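Local coordinates for protein D-ribulose-5-phosphate 3-epimerase, putative (Plasmodium falciparum, PDB 1TQX) that probably catalyses the metal-dependent interconversion of D-ribulose 5-phosphate and D-xylulose 5-phosphate, as a TIM-barrel epimerase carrying a bound zinc ion, at residues A[89-94]-A[104-109]; A[96-101]-A[127-132]. All blocks are in the same frame, centred on the assembly; numbering follows the deposited sequence.

Contact 1: A[89-94]-A[104-109]; sequences LTFHFE and IQLAKE
Phe91, on the outward side of strand 88-92, turns a ring face to Leu106 of helix 100-111, the two side chains coming from opposite directions. A first torsion of 65° swings CG between the backbone N and the carbonyl carbon, and chi2 near 88° sets the ring so that one face meets the leucine. Over the centre of that face sits the Leu106 methyl CD1, 3.5 Å from the ring centroid, a well-formed CH-pi contact, while Leu106 CB passes 4.1 Å from Phe91 CE2. Ala107, whose small side chain probably lets the helix lie close, brings its backbone N to 4.3 Å from Phe91 CE2. Cys103 and Ile110 of the same helix also touch the ring. One residue on, His92 belongs to the other side of the strand, where its ND1 donates to Glu94 OE1 (3.0 Å) on the syn side but tilted 26° out of the carboxylate plane. His92 NE2 is hydrogen-bonded to the zinc ligand His70; with both ring nitrogens bonded, and Glu94 OE2 itself held by Thr125 OG1 and Lys122 N, the rotation of this second-shell imidazole is probably fixed. Strand and helix open a beta-alpha-beta unit of the barrel, and their contact, without a hydrogen bond between the two segments, implies cohesion by apolar packing and dispersion against an aromatic face.

Contact 2: A[96-101]-A[127-132]; sequences LNEDTE and VQKLVP
Thr100 and Pro132 meet near the N-terminal ends of helix 100-111 and the short helix 131-134. The contact joins the loop after strand 88-92 to the loop after strand 116-121, two neighbouring beta-alpha loops of the barrel, away from the annotated sites. The branched Thr100 side chain presents both its arms: CG2 lies 3.5 Å from Pro132 CB, and OG1 is 3.7 Å from the same carbon. This follows from chi1 of -60°, which sets CG2 anti to the backbone N and OG1 anti to the carbonyl carbon. The two side chains run at about a right angle, so the methyl abuts the proline ring at CB rather than lying along it. Proline is well tolerated near a helix N-terminus, where a missing N-H usually costs little. Lys129, in the 3-10 segment before that helix, supplies the second patch. Its chain is extended as far as CE and then bends at chi4 (-95°), while Glu98 reaches over from the type I' turn that spans Leu96 to Asp99. Glu98 OE1 lies against the aliphatic part of the lysine, 3.4 Å from Lys129 CD, and stands 3.7 Å from Lys129 NZ, a long salt bridge. Long, flexible chains suit a partly solvated border, and the separation of the charges implies a modest, adaptable electrostatic attraction beside the van der Waals contact of Thr100 with Pro132.

In the fold
Contact 1 is buried and contact 2 lies at the surface, yet their centres are only 10 Å apart and both use helix 100-111. Contact 1 seats the body of that helix on its own preceding strand; contact 2 joins the helix's first residues and the turn leading into them to the segment that follows strand 116-121. Phe93 ties the two together: its O probably accepts a hydrogen bond from Glu98 N, and its ring packs on Lys129 and Leu130. Leu96 CD2 also packs on Leu106 CD1. Chemistry follows depth, from aromatic and aliphatic groups inside to a mixture of charged chains, hydroxyl and proline at the surface.

Contact 1: A[89-94]-A[104-109]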
loop_
_atom_site.group_PDB
_atom_site.type_symbol
_atom_site.label_atom_id
_atom_site.label_comp_id
_atom_site.label_asym_id
_atom_site.label_seq_id
_atom_site.Cartn_x
_atom_site.Cartn_y
_atom_site.Cartn_z
ATOM N N LEU A 89 -0.245 8.973 -0.145
ATOM C CA LEU A 89 -1.400 8.743 -0.994
ATOM C C LEU A 89 -0.884 7.971 -2.198
ATOM O O LEU A 89 0.034 8.419 -2.891
ATOM C CB LEU A 89 -2.027 10.066 -1.456
ATOM C CG LEU A 89 -2.570 11.015 -0.382
ATOM C CD1 LEU A 89 -3.307 12.177 -1.079
ATOM C CD2 LEU A 89 -3.518 10.280 0.566
ATOM N N THR A 90 -1.459 6.797 -2.428
ATOM C CA THR A 90 -1.058 5.951 -3.546
ATOM C C THR A 90 -2.205 5.847 -4.543
ATOM O O THR A 90 -3.295 5.390 -4.195
ATOM C CB THR A 90 -0.685 4.529 -3.049
ATOM O OG1 THR A 90 0.451 4.614 -2.181
ATOM C CG2 THR A 90 -0.356 3.604 -4.224
ATOM N N PHE A 91 -1.972 6.288 -5.776
ATOM C CA PHE A 91 -3.017 6.213 -6.791
ATOM C C PHE A 91 -2.637 5.176 -7.839
ATOM O O PHE A 91 -1.483 4.742 -7.898
ATOM C CB PHE A 91 -3.245 7.592 -7.442
ATOM C CG PHE A 91 -2.067 8.113 -8.218
ATOM C CD1 PHE A 91 -1.903 7.792 -9.565
ATOM C CD2 PHE A 91 -1.134 8.950 -7.610
ATOM C CE1 PHE A 91 -0.825 8.300 -10.297
ATOM C CE2 PHE A 91 -0.051 9.461 -8.337
ATOM C CZ PHE A 91 0.099 9.133 -9.681
ATOM N N HIS A 92 -3.607 4.766 -8.652
ATOM C CA HIS A 92 -3.350 3.769 -9.681
ATOM C C HIS A 92 -2.942 4.337 -11.028
ATOM O O HIS A 92 -3.544 5.280 -11.531
ATOM C CB HIS A 92 -4.571 2.858 -9.850
ATOM C CG HIS A 92 -4.549 1.661 -8.950
ATOM N ND1 HIS A 92 -3.923 0.482 -9.299
ATOM C CD2 HIS A 92 -4.980 1.495 -7.677
ATOM C CE1 HIS A 92 -3.963 -0.355 -8.279
ATOM N NE2 HIS A 92 -4.597 0.237 -7.280
ATOM N N PHE A 93 -1.899 3.740 -11.598
ATOM C CA PHE A 93 -1.379 4.120 -12.906
ATOM C C PHE A 93 -2.545 4.016 -13.888
ATOM O O PHE A 93 -2.713 4.866 -14.765
ATOM C CB PHE A 93 -0.246 3.146 -13.280
ATOM C CG PHE A 93 0.432 3.427 -14.604
ATOM C CD1 PHE A 93 1.033 4.655 -14.864
ATOM C CD2 PHE A 93 0.539 2.418 -15.561
ATOM C CE1 PHE A 93 1.737 4.870 -16.056
ATOM C CE2 PHE A 93 1.240 2.627 -16.753
ATOM C CZ PHE A 93 1.840 3.854 -16.995
ATOM N N GLU A 94 -3.366 2.981 -13.712
ATOM C CA GLU A 94 -4.510 2.749 -14.590
ATOM C C GLU A 94 -5.629 3.772 -14.435
ATOM O O GLU A 94 -6.389 4.009 -15.374
ATOM C CB GLU A 94 -5.084 1.342 -14.370
ATOM C CG GLU A 94 -4.071 0.210 -14.543
ATOM C CD GLU A 94 -3.286 -0.065 -13.277
ATOM O OE1 GLU A 94 -3.490 0.664 -12.286
ATOM O OE2 GLU A 94 -2.468 -1.009 -13.265
ATOM N N ILE A 104 2.777 12.181 -13.617
ATOM C CA ILE A 104 3.818 13.067 -13.114
ATOM C C ILE A 104 3.193 14.308 -12.467
ATOM O O ILE A 104 3.632 14.749 -11.406
ATOM C CB ILE A 104 4.773 13.505 -14.246
ATOM C CG1 ILE A 104 5.611 12.308 -14.709
ATOM C CG2 ILE A 104 5.685 14.626 -13.762
ATOM C CD1 ILE A 104 6.490 12.596 -15.910
ATOM N N GLN A 105 2.157 14.859 -13.093
ATOM C CA GLN A 105 1.490 16.046 -12.557
ATOM C C GLN A 105 0.804 15.783 -11.211
ATOM O O GLN A 105 0.878 16.613 -10.303
ATOM C CB GLN A 105 0.467 16.580 -13.569
ATOM C CG GLN A 105 -0.276 17.838 -13.118
ATOM C CD GLN A 105 0.660 18.997 -12.790
ATOM O OE1 GLN A 105 1.591 19.291 -13.542
ATOM N NE2 GLN A 105 0.405 19.668 -11.669
ATOM N N LEU A 106 0.134 14.641 -11.083
ATOM C CA LEU A 106 -0.545 14.303 -9.832
ATOM C C LEU A 106 0.497 14.102 -8.731
ATOM O O LEU A 106 0.324 14.556 -7.597
ATOM C CB LEU A 106 -1.369 13.020 -9.994
ATOM C CG LEU A 106 -2.680 12.879 -9.213
ATOM C CD1 LEU A 106 -3.096 11.412 -9.184
ATOM C CD2 LEU A 106 -2.531 13.411 -7.805
ATOM N N ALA A 107 1.580 13.409 -9.072
ATOM C CA ALA A 107 2.650 13.155 -8.113
ATOM C C ALA A 107 3.219 14.481 -7.606
ATOM O O ALA A 107 3.481 14.635 -6.415
ATOM C CB ALA A 107 3.749 12.319 -8.762
ATOM N N LYS A 108 3.411 15.435 -8.515
ATOM C CA LYS A 108 3.928 16.750 -8.136
ATOM C C LYS A 108 2.999 17.397 -7.115
ATOM O O LYS A 108 3.449 17.940 -6.107
ATOM C CB LYS A 108 4.043 17.664 -9.363
ATOM C CG LYS A 108 5.202 17.339 -10.294
ATOM C CD LYS A 108 5.284 18.355 -11.432
ATOM C CE LYS A 108 6.485 18.099 -12.327
ATOM N NZ LYS A 108 6.533 19.060 -13.469
ATOM N N GLU A 109 1.697 17.326 -7.376
ATOM C CA GLU A 109 0.707 17.908 -6.480
ATOM C C GLU A 109 0.717 17.234 -5.117
ATOM O O GLU A 109 0.659 17.904 -4.082
ATOM C CB GLU A 109 -0.686 17.808 -7.102
ATOM C CG GLU A 109 -0.814 18.584 -8.405
ATOM C CD GLU A 109 -2.189 18.471 -9.032
ATOM O OE1 GLU A 109 -2.394 19.041 -10.123
ATOM O OE2 GLU A 109 -3.066 17.814 -8.439
#

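Contact 2: A[96-101]-A[127-132]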
loop_
_atom_site.group_PDB
_atom_site.type_symbol
_atom_site.label_atom_id
_atom_site.label_comp_id
_atom_site.label_asym_id
_atom_site.label_seq_id
_atom_site.Cartn_x
_atom_site.Cartn_y
_atom_site.Cartn_z
ATOM N N LEU A 96 -5.326 6.843 -14.273
ATOM C CA LEU A 96 -4.986 7.981 -15.120
ATOM C C LEU A 96 -4.680 7.522 -16.542
ATOM O O LEU A 96 -3.853 8.115 -17.236
ATOM C CB LEU A 96 -3.782 8.741 -14.548
ATOM C CG LEU A 96 -4.106 9.807 -13.499
ATOM C CD1 LEU A 96 -4.919 9.187 -12.381
ATOM C CD2 LEU A 96 -2.819 10.423 -12.953
ATOM N N ASN A 97 -5.346 6.450 -16.961
ATOM C CA ASN A 97 -5.185 5.908 -18.306
ATOM C C ASN A 97 -3.743 5.609 -18.713
ATOM O O ASN A 97 -3.378 5.722 -19.885
ATOM C CB ASN A 97 -5.833 6.861 -19.314
ATOM C CG ASN A 97 -7.335 6.967 -19.125
ATOM O OD1 ASN A 97 -7.977 7.890 -19.631
ATOM N ND2 ASN A 97 -7.906 6.014 -18.402
ATOM N N GLU A 98 -2.926 5.230 -17.737
ATOM C CA GLU A 98 -1.537 4.877 -17.988
ATOM C C GLU A 98 -0.701 5.906 -18.748
ATOM O O GLU A 98 0.224 5.542 -19.473
ATOM C CB GLU A 98 -1.475 3.531 -18.722
ATOM C CG GLU A 98 -1.999 2.367 -17.891
ATOM C CD GLU A 98 -1.852 1.026 -18.582
ATOM O OE1 GLU A 98 -0.891 0.854 -19.356
ATOM O OE2 GLU A 98 -2.690 0.136 -18.331
ATOM N N ASP A 99 -1.004 7.189 -18.605
ATOM C CA ASP A 99 -0.175 8.150 -19.309
ATOM C C ASP A 99 0.727 8.894 -18.328
ATOM O O ASP A 99 0.277 9.521 -17.365
ATOM C CB ASP A 99 -1.022 9.093 -20.170
ATOM C CG ASP A 99 -1.542 10.268 -19.414
ATOM O OD1 ASP A 99 -2.303 10.052 -18.448
ATOM O OD2 ASP A 99 -1.187 11.405 -19.794
ATOM N N THR A 100 2.022 8.761 -18.583
ATOM C CA THR A 100 3.087 9.341 -17.774
ATOM C C THR A 100 2.944 10.805 -17.371
ATOM O O THR A 100 3.147 11.152 -16.205
ATOM C CB THR A 100 4.441 9.162 -18.491
ATOM O OG1 THR A 100 4.694 7.765 -18.674
ATOM C CG2 THR A 100 5.571 9.773 -17.669
ATOM N N GLU A 101 2.610 11.666 -18.326
ATOM C CA GLU A 101 2.475 13.086 -18.031
ATOM C C GLU A 101 1.429 13.377 -16.962
ATOM O O GLU A 101 1.669 14.177 -16.056
ATOM C CB GLU A 101 2.156 13.863 -19.310
ATOM C CG GLU A 101 3.273 13.795 -20.340
ATOM C CD GLU A 101 4.573 14.396 -19.834
ATOM O OE1 GLU A 101 5.608 14.231 -20.512
ATOM O OE2 GLU A 101 4.564 15.042 -18.763
ATOM N N VAL A 127 5.227 -3.459 -15.616
ATOM C CA VAL A 127 6.034 -2.577 -14.757
ATOM C C VAL A 127 6.904 -1.569 -15.494
ATOM O O VAL A 127 7.129 -0.461 -15.005
ATOM C CB VAL A 127 7.031 -3.354 -13.880
ATOM C CG1 VAL A 127 6.815 -3.017 -12.426
ATOM C CG2 VAL A 127 6.932 -4.826 -14.155
ATOM N N GLN A 128 7.433 -1.966 -16.644
ATOM C CA GLN A 128 8.317 -1.085 -17.396
ATOM C C GLN A 128 7.655 0.211 -17.835
ATOM O O GLN A 128 8.336 1.195 -18.118
ATOM C CB GLN A 128 8.900 -1.823 -18.603
ATOM C CG GLN A 128 9.717 -3.045 -18.207
ATOM C CD GLN A 128 10.567 -3.577 -19.343
ATOM O OE1 GLN A 128 11.480 -2.902 -19.822
ATOM N NE2 GLN A 128 10.269 -4.793 -19.785
ATOM N N LYS A 129 6.327 0.222 -17.880
ATOM C CA LYS A 129 5.611 1.427 -18.276
ATOM C C LYS A 129 5.765 2.527 -17.228
ATOM O O LYS A 129 5.480 3.690 -17.503
ATOM C CB LYS A 129 4.124 1.132 -18.480
ATOM C CG LYS A 129 3.795 0.311 -19.720
ATOM C CD LYS A 129 2.315 -0.050 -19.725
ATOM C CE LYS A 129 1.944 -0.975 -20.875
ATOM N NZ LYS A 129 1.426 -0.237 -22.049
ATOM N N LEU A 130 6.212 2.159 -16.029
ATOM C CA LEU A 130 6.386 3.133 -14.945
ATOM C C LEU A 130 7.723 3.874 -14.976
ATOM O O LEU A 130 7.873 4.913 -14.329
ATOM C CB LEU A 130 6.262 2.446 -13.579
ATOM C CG LEU A 130 4.936 1.803 -13.163
ATOM C CD1 LEU A 130 5.101 1.216 -11.773
ATOM C CD2 LEU A 130 3.815 2.838 -13.168
ATOM N N VAL A 131 8.692 3.340 -15.712
ATOM C CA VAL A 131 10.017 3.949 -15.777
ATOM C C VAL A 131 10.052 5.474 -15.952
ATOM O O VAL A 131 10.721 6.171 -15.191
ATOM C CB VAL A 131 10.875 3.277 -16.872
ATOM C CG1 VAL A 131 12.227 3.970 -16.983
ATOM C CG2 VAL A 131 11.080 1.808 -16.523
ATOM N N PRO A 132 9.334 6.013 -16.949
ATOM C CA PRO A 132 9.355 7.469 -17.134
ATOM C C PRO A 132 8.964 8.237 -15.867
ATOM O O PRO A 132 9.562 9.263 -15.535
ATOM C CB PRO A 132 8.359 7.684 -18.271
ATOM C CG PRO A 132 8.498 6.424 -19.076
ATOM C CD PRO A 132 8.532 5.364 -17.999
#